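Local coordinates for MstE (PDB 6SBF), which probably cyclises prenylated precursors of merosterols into polycyclic scaffolds, as a monodomain class II terpene cyclase, at residues G303-P316 with F339-T353. The protein carries 1 engineered substitution. Residues are numbered along the deposited sequence; the frame is centred on the assembly and turned at random.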
loop_
_atom_site.group_PDB
_atom_site.type_symbol
_atom_site.label_atom_id
_atom_site.label_comp_id
_atom_site.label_asym_id
_atom_site.label_seq_id
_atom_site.Cartn_x
_atom_site.Cartn_y
_atom_site.Cartn_z
ATOM N N GLY A 303 -1.839 -11.393 17.409
ATOM C CA GLY A 303 -2.154 -10.007 17.032
ATOM C C GLY A 303 -2.075 -9.752 15.543
ATOM O O GLY A 303 -2.469 -8.678 15.113
ATOM N N SER A 304 -1.525 -10.674 14.751
ATOM C CA SER A 304 -1.388 -10.518 13.296
ATOM C C SER A 304 -2.688 -10.919 12.582
ATOM O O SER A 304 -3.577 -11.522 13.181
ATOM C CB SER A 304 -0.252 -11.344 12.790
ATOM O OG SER A 304 -0.541 -12.747 12.869
ATOM N N TRP A 305 -2.744 -10.552 11.324
ATOM C CA TRP A 305 -3.758 -11.118 10.418
ATOM C C TRP A 305 -3.010 -11.995 9.394
ATOM O O TRP A 305 -1.854 -11.738 9.084
ATOM C CB TRP A 305 -4.574 -10.040 9.700
ATOM C CG TRP A 305 -5.642 -9.441 10.537
ATOM C CD1 TRP A 305 -6.930 -9.813 10.597
ATOM C CD2 TRP A 305 -5.486 -8.388 11.521
ATOM N NE1 TRP A 305 -7.599 -9.151 11.560
ATOM C CE2 TRP A 305 -6.747 -8.229 12.113
ATOM C CE3 TRP A 305 -4.455 -7.551 11.927
ATOM C CZ2 TRP A 305 -6.998 -7.268 13.117
ATOM C CZ3 TRP A 305 -4.687 -6.580 12.889
ATOM C CH2 TRP A 305 -5.948 -6.447 13.460
ATOM N N VAL A 306 -3.718 -12.991 8.842
ATOM C CA VAL A 306 -3.279 -13.889 7.737
ATOM C C VAL A 306 -2.726 -13.041 6.592
ATOM O O VAL A 306 -3.432 -12.170 6.098
ATOM C CB VAL A 306 -4.425 -14.850 7.335
ATOM C CG1 VAL A 306 -4.102 -15.666 6.119
ATOM C CG2 VAL A 306 -4.807 -15.774 8.482
ATOM N N SER A 307 -1.534 -13.362 6.102
ATOM C CA SER A 307 -0.929 -12.742 4.916
ATOM C C SER A 307 -1.868 -12.813 3.730
ATOM O O SER A 307 -2.358 -13.925 3.388
ATOM C CB SER A 307 0.316 -13.388 4.581
ATOM O OG SER A 307 1.195 -13.318 5.689
ATOM N N SER A 308 -2.057 -11.678 3.082
ATOM C CA SER A 308 -2.839 -11.615 1.834
ATOM C C SER A 308 -2.406 -10.468 0.959
ATOM O O SER A 308 -3.155 -10.077 0.064
ATOM C CB SER A 308 -4.349 -11.654 2.105
ATOM O OG SER A 308 -4.735 -10.558 2.937
ATOM N N ALA A 309 -1.233 -9.882 1.189
ATOM C CA ALA A 309 -0.725 -8.784 0.373
ATOM C C ALA A 309 -0.027 -9.347 -0.853
ATOM O O ALA A 309 1.143 -9.594 -0.844
ATOM C CB ALA A 309 0.164 -7.884 1.173
ATOM N N TYR A 310 -0.837 -9.569 -1.903
ATOM C CA TYR A 310 -0.385 -10.270 -3.116
ATOM C C TYR A 310 0.230 -9.313 -4.096
ATOM O O TYR A 310 -0.486 -8.449 -4.661
ATOM C CB TYR A 310 -1.476 -11.134 -3.728
ATOM C CG TYR A 310 -1.879 -12.308 -2.878
ATOM C CD1 TYR A 310 -0.973 -13.284 -2.521
ATOM C CD2 TYR A 310 -3.151 -12.467 -2.396
ATOM C CE1 TYR A 310 -1.341 -14.352 -1.714
ATOM C CE2 TYR A 310 -3.546 -13.520 -1.606
ATOM C CZ TYR A 310 -2.638 -14.498 -1.257
ATOM O OH TYR A 310 -3.039 -15.516 -0.459
ATOM N N LEU A 311 1.535 -9.461 -4.289
ATOM C CA LEU A 311 2.399 -8.637 -5.140
ATOM C C LEU A 311 2.683 -9.468 -6.405
ATOM O O LEU A 311 3.256 -10.592 -6.306
ATOM C CB LEU A 311 3.678 -8.312 -4.387
ATOM C CG LEU A 311 4.695 -7.445 -5.098
ATOM C CD1 LEU A 311 4.165 -6.049 -5.256
ATOM C CD2 LEU A 311 5.996 -7.458 -4.299
ATOM N N ARG A 312 2.364 -8.932 -7.539
ATOM C CA ARG A 312 2.588 -9.651 -8.778
ATOM C C ARG A 312 3.803 -9.124 -9.487
ATOM O O ARG A 312 4.162 -7.940 -9.365
ATOM C CB ARG A 312 1.271 -9.740 -9.461
ATOM C CG ARG A 312 0.930 -8.469 -10.095
ATOM C CD ARG A 312 -0.571 -8.698 -10.397
ATOM N NE ARG A 312 -1.053 -7.493 -10.948
ATOM C CZ ARG A 312 -2.326 -7.135 -11.386
ATOM N NH1 ARG A 312 -2.430 -5.928 -11.879
ATOM N NH2 ARG A 312 -3.398 -7.886 -11.347
ATOM N N ILE A 313 4.462 -10.039 -10.197
ATOM C CA ILE A 313 5.647 -9.707 -10.981
ATOM C C ILE A 313 5.261 -9.915 -12.436
ATOM O O ILE A 313 5.393 -11.005 -12.995
ATOM C CB ILE A 313 6.833 -10.563 -10.580
ATOM C CG1 ILE A 313 7.066 -10.519 -9.059
ATOM C CG2 ILE A 313 8.008 -10.077 -11.415
ATOM C CD1 ILE A 313 7.191 -9.097 -8.427
ATOM N N PRO A 314 4.786 -8.856 -13.146
ATOM C CA PRO A 314 4.511 -9.013 -14.562
ATOM C C PRO A 314 5.819 -9.210 -15.309
ATOM O O PRO A 314 6.875 -8.824 -14.836
ATOM C CB PRO A 314 3.896 -7.677 -14.977
ATOM C CG PRO A 314 3.441 -7.051 -13.643
ATOM C CD PRO A 314 4.543 -7.483 -12.701
ATOM N N TYR A 315 5.715 -9.779 -16.503
ATOM C CA TYR A 315 6.873 -9.735 -17.414
ATOM C C TYR A 315 7.263 -8.277 -17.630
ATOM O O TYR A 315 6.401 -7.378 -17.650
ATOM C CB TYR A 315 6.541 -10.424 -18.736
ATOM C CG TYR A 315 6.527 -11.923 -18.660
ATOM C CD1 TYR A 315 5.384 -12.614 -18.323
ATOM C CD2 TYR A 315 7.681 -12.650 -18.879
ATOM C CE1 TYR A 315 5.364 -13.995 -18.220
ATOM C CE2 TYR A 315 7.680 -14.030 -18.781
ATOM C CZ TYR A 315 6.509 -14.712 -18.470
ATOM O OH TYR A 315 6.503 -16.081 -18.386
ATOM N N PRO A 316 8.566 -7.992 -17.817
ATOM C CA PRO A 316 9.041 -6.620 -17.960
ATOM C C PRO A 316 8.379 -5.837 -19.092
ATOM O O PRO A 316 8.308 -4.606 -19.003
ATOM C CB PRO A 316 10.569 -6.661 -18.111
ATOM C CG PRO A 316 10.907 -8.055 -17.757
ATOM C CD PRO A 316 9.684 -8.945 -17.823
ATOM N N PHE A 339 10.089 -15.809 -11.488
ATOM C CA PHE A 339 9.201 -14.825 -10.852
ATOM C C PHE A 339 8.223 -14.198 -11.846
ATOM O O PHE A 339 7.094 -13.877 -11.414
ATOM C CB PHE A 339 10.028 -13.782 -10.117
ATOM C CG PHE A 339 10.751 -14.369 -8.944
ATOM C CD1 PHE A 339 10.057 -14.766 -7.797
ATOM C CD2 PHE A 339 12.121 -14.511 -8.982
ATOM C CE1 PHE A 339 10.750 -15.241 -6.685
ATOM C CE2 PHE A 339 12.794 -15.063 -7.897
ATOM C CZ PHE A 339 12.111 -15.446 -6.763
ATOM N N GLU A 340 8.621 -14.036 -13.106
ATOM C CA GLU A 340 7.756 -13.371 -14.089
ATOM C C GLU A 340 6.507 -14.220 -14.259
ATOM O O GLU A 340 6.608 -15.440 -14.457
ATOM C CB GLU A 340 8.437 -13.125 -15.423
ATOM C CG GLU A 340 9.660 -12.242 -15.313
ATOM C CD GLU A 340 10.948 -12.941 -14.897
ATOM O OE1 GLU A 340 11.900 -12.210 -14.670
ATOM O OE2 GLU A 340 10.985 -14.186 -14.737
ATOM N N GLY A 341 5.366 -13.552 -14.169
ATOM C CA GLY A 341 4.055 -14.179 -14.249
ATOM C C GLY A 341 3.635 -14.836 -12.974
ATOM O O GLY A 341 2.613 -15.528 -12.985
ATOM N N SER A 342 4.316 -14.544 -11.875
ATOM C CA SER A 342 3.954 -15.118 -10.562
ATOM C C SER A 342 3.617 -14.036 -9.534
ATOM O O SER A 342 3.882 -12.848 -9.796
ATOM C CB SER A 342 5.046 -16.021 -10.069
ATOM O OG SER A 342 6.032 -15.261 -9.392
ATOM N N ILE A 343 3.003 -14.514 -8.475
ATOM C CA ILE A 343 2.559 -13.695 -7.353
ATOM C C ILE A 343 3.301 -14.172 -6.119
ATOM O O ILE A 343 3.306 -15.373 -5.809
ATOM C CB ILE A 343 1.038 -13.794 -7.210
ATOM C CG1 ILE A 343 0.327 -13.296 -8.445
ATOM C CG2 ILE A 343 0.547 -13.079 -5.973
ATOM C CD1 ILE A 343 -1.188 -13.502 -8.415
ATOM N N ILE A 344 3.826 -13.213 -5.374
ATOM C CA ILE A 344 4.388 -13.453 -4.027
ATOM C C ILE A 344 3.538 -12.773 -2.961
ATOM O O ILE A 344 2.691 -11.955 -3.276
ATOM C CB ILE A 344 5.869 -13.048 -4.017
ATOM C CG1 ILE A 344 6.084 -11.546 -4.149
ATOM C CG2 ILE A 344 6.645 -13.848 -5.060
ATOM C CD1 ILE A 344 7.455 -11.166 -3.715
ATOM N N PHE A 345 3.812 -13.114 -1.722
ATOM C CA PHE A 345 3.070 -12.504 -0.604
ATOM C C PHE A 345 4.027 -12.170 0.542
ATOM O O PHE A 345 5.219 -12.482 0.526
ATOM C CB PHE A 345 1.906 -13.405 -0.160
ATOM C CG PHE A 345 2.321 -14.713 0.445
ATOM C CD1 PHE A 345 2.440 -14.907 1.782
ATOM C CD2 PHE A 345 2.437 -15.836 -0.384
ATOM C CE1 PHE A 345 2.798 -16.121 2.324
ATOM C CE2 PHE A 345 2.797 -17.059 0.159
ATOM C CZ PHE A 345 2.940 -17.192 1.514
ATOM N N ASP A 346 3.441 -11.507 1.510
ATOM C CA ASP A 346 4.155 -11.039 2.712
ATOM C C ASP A 346 4.247 -12.171 3.721
ATOM O O ASP A 346 3.387 -12.334 4.584
ATOM C CB ASP A 346 3.446 -9.832 3.284
ATOM C CG ASP A 346 1.956 -10.028 3.598
ATOM O OD1 ASP A 346 1.202 -10.647 2.805
ATOM O OD2 ASP A 346 1.528 -9.481 4.654
ATOM N N HIS A 347 5.298 -13.000 3.595
ATOM C CA HIS A 347 5.420 -14.227 4.397
ATOM C C HIS A 347 5.454 -13.947 5.904
ATOM O O HIS A 347 5.113 -14.824 6.686
ATOM C CB HIS A 347 6.657 -15.016 3.981
ATOM C CG HIS A 347 7.934 -14.248 4.074
ATOM N ND1 HIS A 347 8.295 -13.227 3.153
ATOM C CD2 HIS A 347 8.907 -14.310 5.046
ATOM C CE1 HIS A 347 9.486 -12.730 3.602
ATOM N NE2 HIS A 347 9.886 -13.417 4.717
ATOM N N ASN A 348 5.863 -12.748 6.351
ATOM C CA ASN A 348 5.917 -12.420 7.799
ATOM C C ASN A 348 4.579 -11.895 8.300
ATOM O O ASN A 348 4.429 -11.709 9.519
ATOM C CB ASN A 348 7.028 -11.411 8.084
ATOM C CG ASN A 348 8.422 -11.984 7.889
ATOM O OD1 ASN A 348 8.626 -13.175 8.173
ATOM N ND2 ASN A 348 9.389 -11.153 7.503
ATOM N N SER A 349 3.638 -11.595 7.409
ATOM C CA SER A 349 2.322 -11.013 7.756
ATOM C C SER A 349 2.471 -9.570 8.268
ATOM O O SER A 349 1.463 -9.049 8.791
ATOM C CB SER A 349 1.534 -11.863 8.727
ATOM O OG SER A 349 1.466 -13.237 8.340
ATOM N N ILE A 350 3.645 -8.963 8.117
ATOM C CA ILE A 350 3.853 -7.606 8.661
ATOM C C ILE A 350 3.131 -6.591 7.756
ATOM O O ILE A 350 2.408 -5.708 8.262
ATOM C CB ILE A 350 5.355 -7.355 8.754
ATOM C CG1 ILE A 350 5.941 -8.179 9.914
ATOM C CG2 ILE A 350 5.643 -5.859 8.924
ATOM C CD1 ILE A 350 7.484 -8.184 9.927
ATOM N N PHE A 351 3.253 -6.753 6.442
ATOM C CA PHE A 351 2.641 -5.809 5.488
ATOM C C PHE A 351 1.124 -5.869 5.675
ATOM O O PHE A 351 0.463 -4.796 5.759
ATOM C CB PHE A 351 3.098 -6.160 4.074
ATOM C CG PHE A 351 3.004 -5.035 3.070
ATOM C CD1 PHE A 351 1.838 -4.782 2.355
ATOM C CD2 PHE A 351 4.084 -4.191 2.891
ATOM C CE1 PHE A 351 1.849 -3.784 1.397
ATOM C CE2 PHE A 351 4.080 -3.194 1.949
ATOM C CZ PHE A 351 2.961 -3.007 1.167
ATOM N N THR A 352 0.522 -7.052 5.714
ATOM C CA THR A 352 -0.931 -7.186 5.902
ATOM C C THR A 352 -1.352 -6.608 7.252
ATOM O O THR A 352 -2.329 -5.878 7.311
ATOM C CB THR A 352 -1.368 -8.661 5.737
ATOM O OG1 THR A 352 -1.087 -9.150 4.418
ATOM C CG2 THR A 352 -2.856 -8.808 5.966
ATOM N N THR A 353 -0.681 -7.023 8.307
ATOM C CA THR A 353 -1.092 -6.586 9.650
ATOM C C THR A 353 -1.047 -5.052 9.775
ATOM O O THR A 353 -1.965 -4.485 10.361
ATOM C CB THR A 353 -0.207 -7.289 10.689
ATOM O OG1 THR A 353 -0.471 -8.702 10.630
ATOM C CG2 THR A 353 -0.557 -6.846 12.092
HETATM O O HOH W 1 2.365 -16.341 6.379
#
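Tyr-315 lays one ring face over the CB of Glu-340, a CH-pi contact of 3.7 Å from CB to the ring centroid, and the two side chains cross at about a right angle. Glu-340 bends at chi2 (83°), which carries its carboxylate off to a salt bridge with Arg-338. Beside it, Gly-341 has positive phi within a type II turn, and its N bonds Ile-313 O. From there 311-313 and 342-344 run antiparallel: Leu-311 and Ile-344 exchange two backbone bonds, while the N of Ile-313 reaches Ser-342 O. Their side chains sort by face, Leu-311 CD2 lying alongside Ile-344 CD1 at 4.0 Å on one and Arg-312 CB against Ile-343 CG1 on the other. Farther along, Tyr-310 lies beside Phe-345, pointing the same way, with CE1 3.7 Å from Phe-345 CB; the Tyr-310 hydroxyl hydrogen-bonds NE2 of His-260.

Beyond Phe-345 the contact turns polar. Asp-346 OD1 takes the N-H of Ala-309 at 3.0 Å from above the carboxylate plane, while OD2 accepts both the hydroxyl and the backbone N-H of Thr-352. Thr-352 OG1 sits beside its own backbone N (chi1 -62°) and in turn receives Ser-308 N along a nearly straight bond, 3.0 Å at 171°. One turn-forming carbonyl, Asp-346 O, is gripped from opposite faces by Ser-307 OG at 2.6 Å and Ser-349 N. At the far end Thr-353 OG1 accepts Trp-305 N and donates to Ser-349 O, and its CG2 meets the indole edge in plane.

This seam thus ties the loop after helix 282-298 to the start of helix 350-363 in the alpha-helical barrel. Thr-352 and Thr-353 both relay bonds through their hydroxyls, and the three donors to the Asp-346 carboxylate would favour its charged form, though nearby Asp-47 would pull the other way.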